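PDB 2OYY: hexameric cytochrome from Silicibacter pomeroyi, which binds heme as a hexamer, with a tyrosine as axial ligand to the iron, though its physiological function remains unknown. Local coordinates for residues D19-I27 against V59-I67. Numbering follows the deposited sequence.
Sequences DLAVKLSRI and VVATHFQTI. With HEM (protoporphyrin IX containing Fe), chain J.
Ala21 meets Phe64 where the two helical segments 19-27 and 59-67 come closest, their axes 8.2 Å apart and their N-to-C directions 123° from each other. Ala21 is a knob in a hole made by Val60, His63, Phe64 and Ile67, its CB 3.6 Å from the backbone N of Phe64. One turn on, Leu24 lays its CB over the centre of the His63 imidazole, a CH-pi contact 3.6 Å from the centroid. Ser25 OG, anti to its carbonyl carbon (chi1 -61°), donates back to Ala21 O at 2.9 Å; that oxygen also takes Ser25 N, from the opposite face of its plane. The same OG faces the other helix, 3.4 Å from both His63 CD2 and Val59 CG1. At the other end Leu20 CD2 touches Ile67 CD1.

Arg26, bent at chi3, spreads its guanidinium over the porphyrin, NH1 3.2 Å from heme C1A, while Val22 CG1 packs on methyl CMA. With an alanine at Arg26, this part of the macrocycle would probably lose its flat, charged cover. Helices 14-32 and 50-70 both line the heme pocket, the second through Val60. Phe18 lies against Phe64 and Leu6 on Leu24; Ala61 of a neighbouring subunit packs on His63 and Ala28 of another on Val60.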
# COMPACT_ATOMS: atom_id res chain seq x y z
N ASP A 19 -6.99 -1.07 18.32
CA ASP A 19 -8.45 -1.24 18.32
C ASP A 19 -9.12 -0.08 17.63
O ASP A 19 -10.16 -0.24 17.00
CB ASP A 19 -9.00 -1.37 19.73
CG ASP A 19 -8.42 -2.55 20.48
OD1 ASP A 19 -8.54 -3.70 19.98
OD2 ASP A 19 -7.85 -2.31 21.57
N LEU A 20 -8.54 1.11 17.74
CA LEU A 20 -9.08 2.25 17.02
C LEU A 20 -8.83 2.04 15.54
O LEU A 20 -9.64 2.44 14.72
CB LEU A 20 -8.49 3.58 17.53
CG LEU A 20 -8.96 4.86 16.81
CD1 LEU A 20 -10.46 4.96 16.78
CD2 LEU A 20 -8.35 6.13 17.40
N ALA A 21 -7.70 1.41 15.22
CA ALA A 21 -7.31 1.12 13.82
C ALA A 21 -8.24 0.10 13.18
O ALA A 21 -8.62 0.25 12.01
CB ALA A 21 -5.88 0.65 13.75
N VAL A 22 -8.60 -0.94 13.95
CA VAL A 22 -9.56 -1.95 13.49
C VAL A 22 -10.90 -1.26 13.30
O VAL A 22 -11.66 -1.56 12.36
CB VAL A 22 -9.71 -3.14 14.50
CG1 VAL A 22 -10.72 -4.17 13.99
CG2 VAL A 22 -8.36 -3.82 14.77
N LYS A 23 -11.19 -0.31 14.19
CA LYS A 23 -12.45 0.41 14.12
C LYS A 23 -12.51 1.22 12.86
O LYS A 23 -13.47 1.11 12.10
CB LYS A 23 -12.67 1.32 15.34
CG LYS A 23 -13.95 2.14 15.27
CD LYS A 23 -14.20 2.86 16.57
CE LYS A 23 -15.41 3.79 16.48
NZ LYS A 23 -15.59 4.55 17.76
N LEU A 24 -11.48 2.03 12.62
CA LEU A 24 -11.42 2.87 11.44
C LEU A 24 -11.58 2.10 10.13
O LEU A 24 -12.10 2.62 9.14
CB LEU A 24 -10.14 3.69 11.43
CG LEU A 24 -10.13 4.90 12.36
CD1 LEU A 24 -8.97 5.82 12.01
CD2 LEU A 24 -11.44 5.68 12.30
N SER A 25 -11.13 0.85 10.14
CA SER A 25 -11.19 -0.01 8.97
C SER A 25 -12.62 -0.42 8.70
O SER A 25 -13.05 -0.44 7.55
CB SER A 25 -10.33 -1.26 9.19
OG SER A 25 -8.97 -0.93 9.40
N ARG A 26 -13.35 -0.74 9.75
CA ARG A 26 -14.71 -1.24 9.62
C ARG A 26 -15.71 -0.14 9.31
O ARG A 26 -16.75 -0.40 8.69
CB ARG A 26 -15.14 -1.96 10.88
CG ARG A 26 -14.25 -3.12 11.23
CD ARG A 26 -14.80 -3.86 12.42
NE ARG A 26 -16.19 -4.18 12.16
CZ ARG A 26 -16.95 -4.88 12.98
NH1 ARG A 26 -16.45 -5.35 14.11
NH2 ARG A 26 -18.22 -5.12 12.64
N ILE A 27 -15.41 1.08 9.75
CA ILE A 27 -16.35 2.16 9.55
C ILE A 27 -16.37 2.53 8.06
O ILE A 27 -17.43 2.86 7.53
CB ILE A 27 -16.15 3.40 10.53
CG1 ILE A 27 -15.68 4.65 9.79
CG2 ILE A 27 -15.22 3.10 11.70
CD1 ILE A 27 -16.81 5.55 9.36
N VAL A 59 -5.23 -3.33 5.84
CA VAL A 59 -6.00 -2.10 6.01
C VAL A 59 -5.70 -1.55 7.38
O VAL A 59 -5.26 -0.41 7.49
CB VAL A 59 -7.52 -2.33 5.91
CG1 VAL A 59 -8.26 -1.04 6.12
CG2 VAL A 59 -7.91 -2.93 4.55
N VAL A 60 -5.92 -2.37 8.40
CA VAL A 60 -5.65 -1.96 9.77
C VAL A 60 -4.21 -1.54 10.00
O VAL A 60 -3.95 -0.73 10.88
CB VAL A 60 -6.11 -3.01 10.82
CG1 VAL A 60 -6.55 -4.30 10.15
CG2 VAL A 60 -5.02 -3.25 11.89
N ALA A 61 -3.29 -2.08 9.20
CA ALA A 61 -1.87 -1.71 9.20
C ALA A 61 -1.70 -0.27 8.77
O ALA A 61 -1.03 0.53 9.46
CB ALA A 61 -1.05 -2.63 8.31
N THR A 62 -2.33 0.09 7.65
CA THR A 62 -2.31 1.47 7.20
C THR A 62 -2.86 2.40 8.28
O THR A 62 -2.22 3.38 8.64
CB THR A 62 -3.06 1.65 5.88
OG1 THR A 62 -2.47 0.79 4.91
CG2 THR A 62 -2.93 3.06 5.40
N HIS A 63 -4.03 2.08 8.82
CA HIS A 63 -4.64 2.92 9.84
C HIS A 63 -3.78 3.02 11.10
O HIS A 63 -3.55 4.12 11.61
CB HIS A 63 -6.04 2.42 10.20
CG HIS A 63 -7.10 2.87 9.25
ND1 HIS A 63 -7.41 4.20 9.08
CD2 HIS A 63 -7.92 2.18 8.44
CE1 HIS A 63 -8.39 4.31 8.20
NE2 HIS A 63 -8.72 3.10 7.80
N PHE A 64 -3.28 1.88 11.59
CA PHE A 64 -2.42 1.91 12.75
C PHE A 64 -1.21 2.82 12.56
O PHE A 64 -0.68 3.38 13.51
CB PHE A 64 -1.98 0.52 13.17
CG PHE A 64 -1.32 0.49 14.50
CD1 PHE A 64 -2.03 0.85 15.64
CD2 PHE A 64 -0.00 0.14 14.61
CE1 PHE A 64 -1.41 0.83 16.90
CE2 PHE A 64 0.63 0.12 15.87
CZ PHE A 64 -0.08 0.47 17.01
N GLN A 65 -0.79 2.99 11.32
CA GLN A 65 0.34 3.86 11.01
C GLN A 65 -0.06 5.30 11.25
O GLN A 65 0.72 6.09 11.80
CB GLN A 65 0.77 3.63 9.56
CG GLN A 65 2.12 4.18 9.14
CD GLN A 65 2.58 3.51 7.85
OE1 GLN A 65 3.22 2.45 7.90
NE2 GLN A 65 2.19 4.08 6.70
N THR A 66 -1.30 5.63 10.87
CA THR A 66 -1.85 6.97 11.02
C THR A 66 -2.09 7.33 12.48
O THR A 66 -1.80 8.44 12.89
CB THR A 66 -3.17 7.13 10.23
OG1 THR A 66 -3.01 6.61 8.91
CG2 THR A 66 -3.61 8.62 10.17
N ILE A 67 -2.64 6.39 13.25
CA ILE A 67 -2.91 6.66 14.66
C ILE A 67 -1.68 6.57 15.60
O ILE A 67 -1.64 7.19 16.66
CB ILE A 67 -4.14 5.90 15.21
CG1 ILE A 67 -3.82 5.30 16.57
CG2 ILE A 67 -4.58 4.81 14.27
CD1 ILE A 67 -4.90 5.48 17.53
CHA HEM J . -16.76 -8.61 12.75
CHB HEM J . -12.65 -6.44 11.58
CHC HEM J . -14.23 -5.85 7.07
CHD HEM J . -18.58 -7.56 8.35
C1A HEM J . -15.50 -8.09 12.84
C2A HEM J . -14.66 -8.11 14.02
C3A HEM J . -13.51 -7.51 13.70
C4A HEM J . -13.61 -7.09 12.31
CMA HEM J . -12.28 -7.27 14.61
CAA HEM J . -15.05 -8.73 15.38
CBA HEM J . -14.94 -10.27 15.31
CGA HEM J . -15.34 -10.90 16.63
O1A HEM J . -14.94 -10.40 17.71
O2A HEM J . -16.07 -11.92 16.61
C1B HEM J . -12.73 -6.08 10.26
C2B HEM J . -11.71 -5.34 9.55
C3B HEM J . -12.14 -5.17 8.29
C4B HEM J . -13.44 -5.80 8.18
CMB HEM J . -10.38 -4.85 10.17
CAB HEM J . -11.40 -4.45 7.14
CBB HEM J . -11.87 -3.31 6.64
C1C HEM J . -15.54 -6.28 7.02
C2C HEM J . -16.36 -6.31 5.84
C3C HEM J . -17.57 -6.78 6.19
C4C HEM J . -17.54 -7.06 7.61
CMC HEM J . -15.88 -5.87 4.44
CAC HEM J . -18.78 -7.03 5.27
CBC HEM J . -19.43 -6.03 4.70
C1D HEM J . -18.49 -7.99 9.65
C2D HEM J . -19.59 -8.52 10.41
C3D HEM J . -19.02 -8.83 11.76
C4D HEM J . -17.63 -8.47 11.70
CMD HEM J . -21.05 -8.74 9.99
CAD HEM J . -19.79 -9.45 12.95
CBD HEM J . -19.58 -10.95 12.77
CGD HEM J . -20.26 -11.76 13.84
O1D HEM J . -21.52 -11.77 13.81
O2D HEM J . -19.54 -12.38 14.68
NA HEM J . -14.82 -7.47 11.81
NB HEM J . -13.77 -6.34 9.40
NC HEM J . -16.29 -6.74 8.09
ND HEM J . -17.34 -7.97 10.44
FE HEM J . -15.44 -7.30 9.90